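Local coordinates for protein OxyR (Porphyromonas gingivalis, PDB 3HO7) that probably acts as a redox-sensitive, DNA-binding transcriptional activator of the LysR family, represented here by its regulatory domain, at residues 110-124 against 148-160. Numbering follows the deposited sequence.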
loop_
_atom_site.group_PDB
_atom_site.type_symbol
_atom_site.label_atom_id
_atom_site.label_comp_id
_atom_site.label_asym_id
_atom_site.label_seq_id
_atom_site.Cartn_x
_atom_site.Cartn_y
_atom_site.Cartn_z
ATOM N N ARG A 110 13.765 -15.598 -4.091
ATOM C CA ARG A 110 12.314 -15.538 -4.246
ATOM C C ARG A 110 11.648 -14.940 -3.012
ATOM O O ARG A 110 10.503 -15.259 -2.697
ATOM C CB ARG A 110 11.747 -16.929 -4.539
ATOM C CG ARG A 110 12.273 -17.546 -5.827
ATOM C CD ARG A 110 11.745 -18.957 -6.033
ATOM N NE ARG A 110 10.293 -18.986 -6.183
ATOM C CZ ARG A 110 9.648 -18.625 -7.287
ATOM N NH1 ARG A 110 10.328 -18.197 -8.345
ATOM N NH2 ARG A 110 8.325 -18.686 -7.336
ATOM N N LEU A 111 12.377 -14.065 -2.327
ATOM C CA LEU A 111 11.892 -13.426 -1.110
ATOM C C LEU A 111 11.640 -11.941 -1.345
ATOM O O LEU A 111 12.462 -11.252 -1.953
ATOM C CB LEU A 111 12.914 -13.607 0.015
ATOM C CG LEU A 111 12.603 -12.976 1.372
ATOM C CD1 LEU A 111 11.378 -13.635 1.989
ATOM C CD2 LEU A 111 13.801 -13.085 2.304
ATOM N N TRP A 112 10.495 -11.452 -0.880
ATOM C CA TRP A 112 10.184 -10.036 -0.999
ATOM C C TRP A 112 10.235 -9.426 0.390
ATOM O O TRP A 112 9.471 -9.807 1.270
ATOM C CB TRP A 112 8.796 -9.835 -1.606
ATOM C CG TRP A 112 8.596 -10.559 -2.897
ATOM C CD1 TRP A 112 7.820 -11.659 -3.107
ATOM C CD2 TRP A 112 9.188 -10.240 -4.159
ATOM N NE1 TRP A 112 7.888 -12.043 -4.422
ATOM C CE2 TRP A 112 8.723 -11.188 -5.090
ATOM C CE3 TRP A 112 10.067 -9.244 -4.594
ATOM C CZ2 TRP A 112 9.105 -11.169 -6.428
ATOM C CZ3 TRP A 112 10.445 -9.227 -5.919
ATOM C CH2 TRP A 112 9.965 -10.183 -6.822
ATOM N N LEU A 113 11.133 -8.469 0.580
ATOM C CA LEU A 113 11.300 -7.850 1.882
ATOM C C LEU A 113 11.032 -6.361 1.828
ATOM O O LEU A 113 11.568 -5.654 0.981
ATOM C CB LEU A 113 12.711 -8.099 2.416
ATOM C CG LEU A 113 13.120 -9.550 2.666
ATOM C CD1 LEU A 113 14.561 -9.621 3.137
ATOM C CD2 LEU A 113 12.196 -10.212 3.672
ATOM N N LEU A 114 10.201 -5.884 2.743
ATOM C CA LEU A 114 9.943 -4.463 2.825
ATOM C C LEU A 114 11.166 -3.831 3.463
ATOM O O LEU A 114 11.624 -4.272 4.511
ATOM C CB LEU A 114 8.703 -4.199 3.680
ATOM C CG LEU A 114 7.381 -4.738 3.132
ATOM C CD1 LEU A 114 6.314 -4.779 4.213
ATOM C CD2 LEU A 114 6.916 -3.914 1.944
ATOM N N ASP A 115 11.686 -2.792 2.827
ATOM C CA ASP A 115 12.837 -2.064 3.350
ATOM C C ASP A 115 12.638 -1.691 4.817
ATOM O O ASP A 115 13.524 -1.904 5.645
ATOM C CB ASP A 115 13.098 -0.801 2.522
ATOM C CG ASP A 115 13.480 -1.112 1.086
ATOM O OD1 ASP A 115 14.097 -2.170 0.846
ATOM O OD2 ASP A 115 13.165 -0.292 0.197
ATOM N N GLU A 116 11.471 -1.137 5.130
ATOM C CA GLU A 116 11.168 -0.693 6.488
ATOM C C GLU A 116 10.175 -1.614 7.194
ATOM O O GLU A 116 10.158 -1.699 8.422
ATOM C CB GLU A 116 10.643 0.744 6.473
ATOM C CG GLU A 116 10.086 1.224 7.804
ATOM C CD GLU A 116 9.862 2.723 7.836
ATOM O OE1 GLU A 116 10.716 3.464 7.302
ATOM O OE2 GLU A 116 8.835 3.162 8.399
ATOM N N GLY A 117 9.345 -2.302 6.417
ATOM C CA GLY A 117 8.384 -3.236 6.984
ATOM C C GLY A 117 9.083 -4.410 7.644
ATOM O O GLY A 117 8.693 -4.846 8.727
ATOM N N HIS A 118 10.124 -4.917 6.992
ATOM C CA HIS A 118 10.855 -6.078 7.497
ATOM C C HIS A 118 12.277 -5.738 7.916
ATOM O O HIS A 118 12.826 -6.357 8.826
ATOM C CB HIS A 118 10.907 -7.184 6.442
ATOM C CG HIS A 118 9.567 -7.571 5.906
ATOM N ND1 HIS A 118 9.270 -7.557 4.560
ATOM C CD2 HIS A 118 8.439 -7.976 6.536
ATOM C CE1 HIS A 118 8.019 -7.945 4.383
ATOM N NE2 HIS A 118 7.493 -8.202 5.568
ATOM N N CYS A 119 12.876 -4.760 7.243
ATOM C CA CYS A 119 14.296 -4.492 7.422
ATOM C C CYS A 119 14.602 -3.104 7.978
ATOM O O CYS A 119 15.642 -2.520 7.667
ATOM C CB CYS A 119 15.042 -4.722 6.105
ATOM S SG CYS A 119 14.888 -6.412 5.478
ATOM N N PHE A 120 13.704 -2.576 8.803
ATOM C CA PHE A 120 13.993 -1.338 9.507
ATOM C C PHE A 120 15.036 -1.646 10.569
ATOM O O PHE A 120 14.748 -2.324 11.557
ATOM C CB PHE A 120 12.734 -0.754 10.146
ATOM C CG PHE A 120 12.963 0.560 10.839
ATOM C CD1 PHE A 120 13.163 1.718 10.106
ATOM C CD2 PHE A 120 12.976 0.636 12.221
ATOM C CE1 PHE A 120 13.372 2.929 10.739
ATOM C CE2 PHE A 120 13.186 1.844 12.860
ATOM C CZ PHE A 120 13.384 2.991 12.118
ATOM N N ARG A 121 16.252 -1.154 10.358
ATOM C CA ARG A 121 17.377 -1.542 11.191
ATOM C C ARG A 121 17.460 -3.065 11.198
ATOM O O ARG A 121 17.537 -3.696 12.253
ATOM C CB ARG A 121 17.223 -0.984 12.608
ATOM C CG ARG A 121 17.039 0.526 12.646
ATOM C CD ARG A 121 17.512 1.127 13.960
ATOM N NE ARG A 121 16.536 0.967 15.035
ATOM C CZ ARG A 121 15.600 1.863 15.329
ATOM N NH1 ARG A 121 15.507 2.980 14.622
ATOM N NH2 ARG A 121 14.753 1.643 16.327
ATOM N N ASP A 122 17.314 -3.661 10.018
ATOM C CA ASP A 122 17.502 -5.100 9.843
ATOM C C ASP A 122 16.762 -5.929 10.891
ATOM O O ASP A 122 17.355 -6.803 11.517
ATOM C CB ASP A 122 18.988 -5.459 9.796
ATOM C CG ASP A 122 19.606 -5.197 8.436
ATOM O OD1 ASP A 122 18.869 -5.237 7.429
ATOM O OD2 ASP A 122 20.827 -4.955 8.369
ATOM N N GLN A 123 15.483 -5.643 11.103
ATOM C CA GLN A 123 14.738 -6.306 12.169
ATOM C C GLN A 123 14.748 -7.822 11.994
ATOM O O GLN A 123 15.157 -8.555 12.893
ATOM C CB GLN A 123 13.303 -5.784 12.246
ATOM C CG GLN A 123 12.469 -6.442 13.336
ATOM C CD GLN A 123 11.243 -5.627 13.702
ATOM O OE1 GLN A 123 10.795 -4.779 12.931
ATOM N NE2 GLN A 123 10.696 -5.882 14.887
ATOM N N LEU A 124 14.293 -8.288 10.836
ATOM C CA LEU A 124 14.340 -9.711 10.521
ATOM C C LEU A 124 15.690 -10.039 9.887
ATOM O O LEU A 124 15.762 -10.533 8.761
ATOM C CB LEU A 124 13.190 -10.099 9.590
ATOM C CG LEU A 124 11.790 -10.018 10.207
ATOM C CD1 LEU A 124 10.715 -10.300 9.167
ATOM C CD2 LEU A 124 11.671 -10.977 11.381
ATOM N N PHE A 148 3.599 -7.047 -2.579
ATOM C CA PHE A 148 4.222 -8.316 -2.199
ATOM C C PHE A 148 3.196 -9.440 -2.043
ATOM O O PHE A 148 3.413 -10.552 -2.512
ATOM C CB PHE A 148 5.032 -8.178 -0.910
ATOM C CG PHE A 148 6.249 -7.311 -1.042
ATOM C CD1 PHE A 148 6.803 -7.051 -2.285
ATOM C CD2 PHE A 148 6.854 -6.774 0.083
ATOM C CE1 PHE A 148 7.931 -6.254 -2.403
ATOM C CE2 PHE A 148 7.979 -5.977 -0.028
ATOM C CZ PHE A 148 8.520 -5.720 -1.273
ATOM N N MET A 149 2.078 -9.158 -1.384
ATOM C CA MET A 149 1.061 -10.186 -1.202
ATOM C C MET A 149 0.451 -10.588 -2.539
ATOM O O MET A 149 0.189 -11.766 -2.783
ATOM C CB MET A 149 -0.022 -9.717 -0.232
ATOM C CG MET A 149 0.521 -9.420 1.145
ATOM S SD MET A 149 -0.760 -8.874 2.283
ATOM C CE MET A 149 -1.829 -10.307 2.321
ATOM N N ARG A 150 0.242 -9.610 -3.412
ATOM C CA ARG A 150 -0.308 -9.890 -4.727
ATOM C C ARG A 150 0.643 -10.808 -5.492
ATOM O O ARG A 150 0.209 -11.695 -6.223
ATOM C CB ARG A 150 -0.556 -8.594 -5.502
ATOM C CG ARG A 150 -1.572 -7.654 -4.860
ATOM C CD ARG A 150 -2.944 -8.297 -4.749
ATOM N NE ARG A 150 -3.094 -9.025 -3.495
ATOM C CZ ARG A 150 -3.380 -8.449 -2.330
ATOM N NH1 ARG A 150 -3.496 -9.184 -1.232
ATOM N NH2 ARG A 150 -3.548 -7.135 -2.263
ATOM N N LEU A 151 1.943 -10.601 -5.304
ATOM C CA LEU A 151 2.938 -11.427 -5.987
ATOM C C LEU A 151 2.861 -12.864 -5.490
ATOM O O LEU A 151 2.802 -13.808 -6.280
ATOM C CB LEU A 151 4.347 -10.868 -5.776
ATOM C CG LEU A 151 4.695 -9.612 -6.576
ATOM C CD1 LEU A 151 5.988 -8.986 -6.066
ATOM C CD2 LEU A 151 4.789 -9.944 -8.052
ATOM N N VAL A 152 2.853 -13.025 -4.173
ATOM C CA VAL A 152 2.791 -14.347 -3.568
ATOM C C VAL A 152 1.533 -15.098 -3.995
ATOM O O VAL A 152 1.591 -16.276 -4.342
ATOM C CB VAL A 152 2.855 -14.268 -2.031
ATOM C CG1 VAL A 152 2.675 -15.649 -1.418
ATOM C CG2 VAL A 152 4.172 -13.647 -1.591
ATOM N N GLU A 153 0.398 -14.408 -3.979
ATOM C CA GLU A 153 -0.871 -15.024 -4.350
ATOM C C GLU A 153 -0.884 -15.479 -5.809
ATOM O O GLU A 153 -1.681 -16.332 -6.197
ATOM C CB GLU A 153 -2.025 -14.064 -4.061
ATOM C CG GLU A 153 -2.152 -13.707 -2.586
ATOM C CD GLU A 153 -3.004 -12.477 -2.352
ATOM O OE1 GLU A 153 -3.555 -11.937 -3.336
ATOM O OE2 GLU A 153 -3.112 -12.047 -1.184
ATOM N N SER A 154 0.005 -14.886 -6.600
ATOM C CA SER A 154 0.124 -15.177 -8.021
ATOM C C SER A 154 1.132 -16.294 -8.261
ATOM O O SER A 154 1.416 -16.651 -9.402
ATOM C CB SER A 154 0.525 -13.923 -8.799
ATOM O OG SER A 154 1.744 -13.394 -8.318
ATOM N N GLY A 155 1.666 -16.841 -7.177
ATOM C CA GLY A 155 2.637 -17.915 -7.266
ATOM C C GLY A 155 4.090 -17.495 -7.354
ATOM O O GLY A 155 4.961 -18.329 -7.584
ATOM N N GLN A 156 4.371 -16.209 -7.181
ATOM C CA GLN A 156 5.758 -15.786 -7.220
ATOM C C GLN A 156 6.285 -15.423 -5.838
ATOM O O GLN A 156 5.923 -14.399 -5.268
ATOM C CB GLN A 156 5.894 -14.577 -8.149
ATOM C CG GLN A 156 5.111 -14.703 -9.447
ATOM C CD GLN A 156 5.096 -13.417 -10.254
ATOM O OE1 GLN A 156 6.072 -12.670 -10.272
ATOM N NE2 GLN A 156 3.984 -13.155 -10.928
ATOM N N GLY A 157 7.208 -16.237 -5.343
ATOM C CA GLY A 157 7.896 -15.961 -4.101
ATOM C C GLY A 157 7.199 -16.102 -2.760
ATOM O O GLY A 157 6.152 -16.726 -2.605
ATOM N N ILE A 158 7.843 -15.480 -1.784
ATOM C CA ILE A 158 7.450 -15.447 -0.391
ATOM C C ILE A 158 7.639 -14.056 0.194
ATOM O O ILE A 158 8.496 -13.292 -0.251
ATOM C CB ILE A 158 8.302 -16.435 0.429
ATOM C CG1 ILE A 158 7.941 -17.880 0.074
ATOM C CG2 ILE A 158 8.158 -16.160 1.918
ATOM C CD1 ILE A 158 8.694 -18.921 0.882
ATOM N N THR A 159 6.832 -13.749 1.204
ATOM C CA THR A 159 6.912 -12.486 1.926
ATOM C C THR A 159 6.390 -12.692 3.343
ATOM O O THR A 159 5.930 -13.781 3.689
ATOM C CB THR A 159 6.090 -11.385 1.236
ATOM O OG1 THR A 159 6.448 -10.107 1.779
ATOM C CG2 THR A 159 4.602 -11.621 1.443
ATOM N N PHE A 160 6.461 -11.650 4.164
ATOM C CA PHE A 160 5.997 -11.741 5.543
ATOM C C PHE A 160 4.871 -10.752 5.821
ATOM O O PHE A 160 4.977 -9.571 5.495
ATOM C CB PHE A 160 7.164 -11.536 6.509
ATOM C CG PHE A 160 8.239 -12.577 6.374
ATOM C CD1 PHE A 160 7.938 -13.920 6.534
ATOM C CD2 PHE A 160 9.545 -12.216 6.087
ATOM C CE1 PHE A 160 8.922 -14.890 6.406
ATOM C CE2 PHE A 160 10.533 -13.182 5.960
ATOM C CZ PHE A 160 10.220 -14.520 6.119
#
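Backbone pairing joins Leu-111 to Ile-158 in a single beta bridge: Ile-158 N donates to Arg-110 O and Trp-112 N to Ile-158 O, both at 2.8 Å. Three side-chain hydrogen bonds to backbone carbonyls add to this bridge. Thr-159 OG1 donates a hydrogen bond to Trp-112 O (3.1 Å), while Trp-112 NE1 reaches Gln-156 O at 3.2 Å; the oxygen lies in the indole plane, although the donor stands above the carbonyl plane. The imidazole of His-118 is gripped at both nitrogens, which fixes its rotation: NE2 donates to Phe-160 O (2.9 Å), and ND1 accepts from Leu-114 N, indicating a proton on NE2.

Among the apolar contacts, Trp-112 packs against helix 145-153: Leu-151 CD1 lies over the six-membered ring, 3.8 Å from its centroid, and Phe-148, on the same side of the indole plane, takes Trp-112 CB on its face in a CH-pi contact. The ring edge of Phe-160 points toward the His-118 face, the planes at 85°, and methyls of Leu-111, Leu-113 and Leu-124 pack around it.

Both segments lie in the regulatory domain, a LysR substrate-binding domain of periplasmic-binding-protein type. There the loop holding Cys-119, disulfide-bonded to Cys-128, is fastened to helix 145-153 and strand 158-162, which pairs antiparallel with strand 75-89. Phe-127 and Phe-180 also meet Phe-160, and Pro-27 of the second subunit packs on Leu-151.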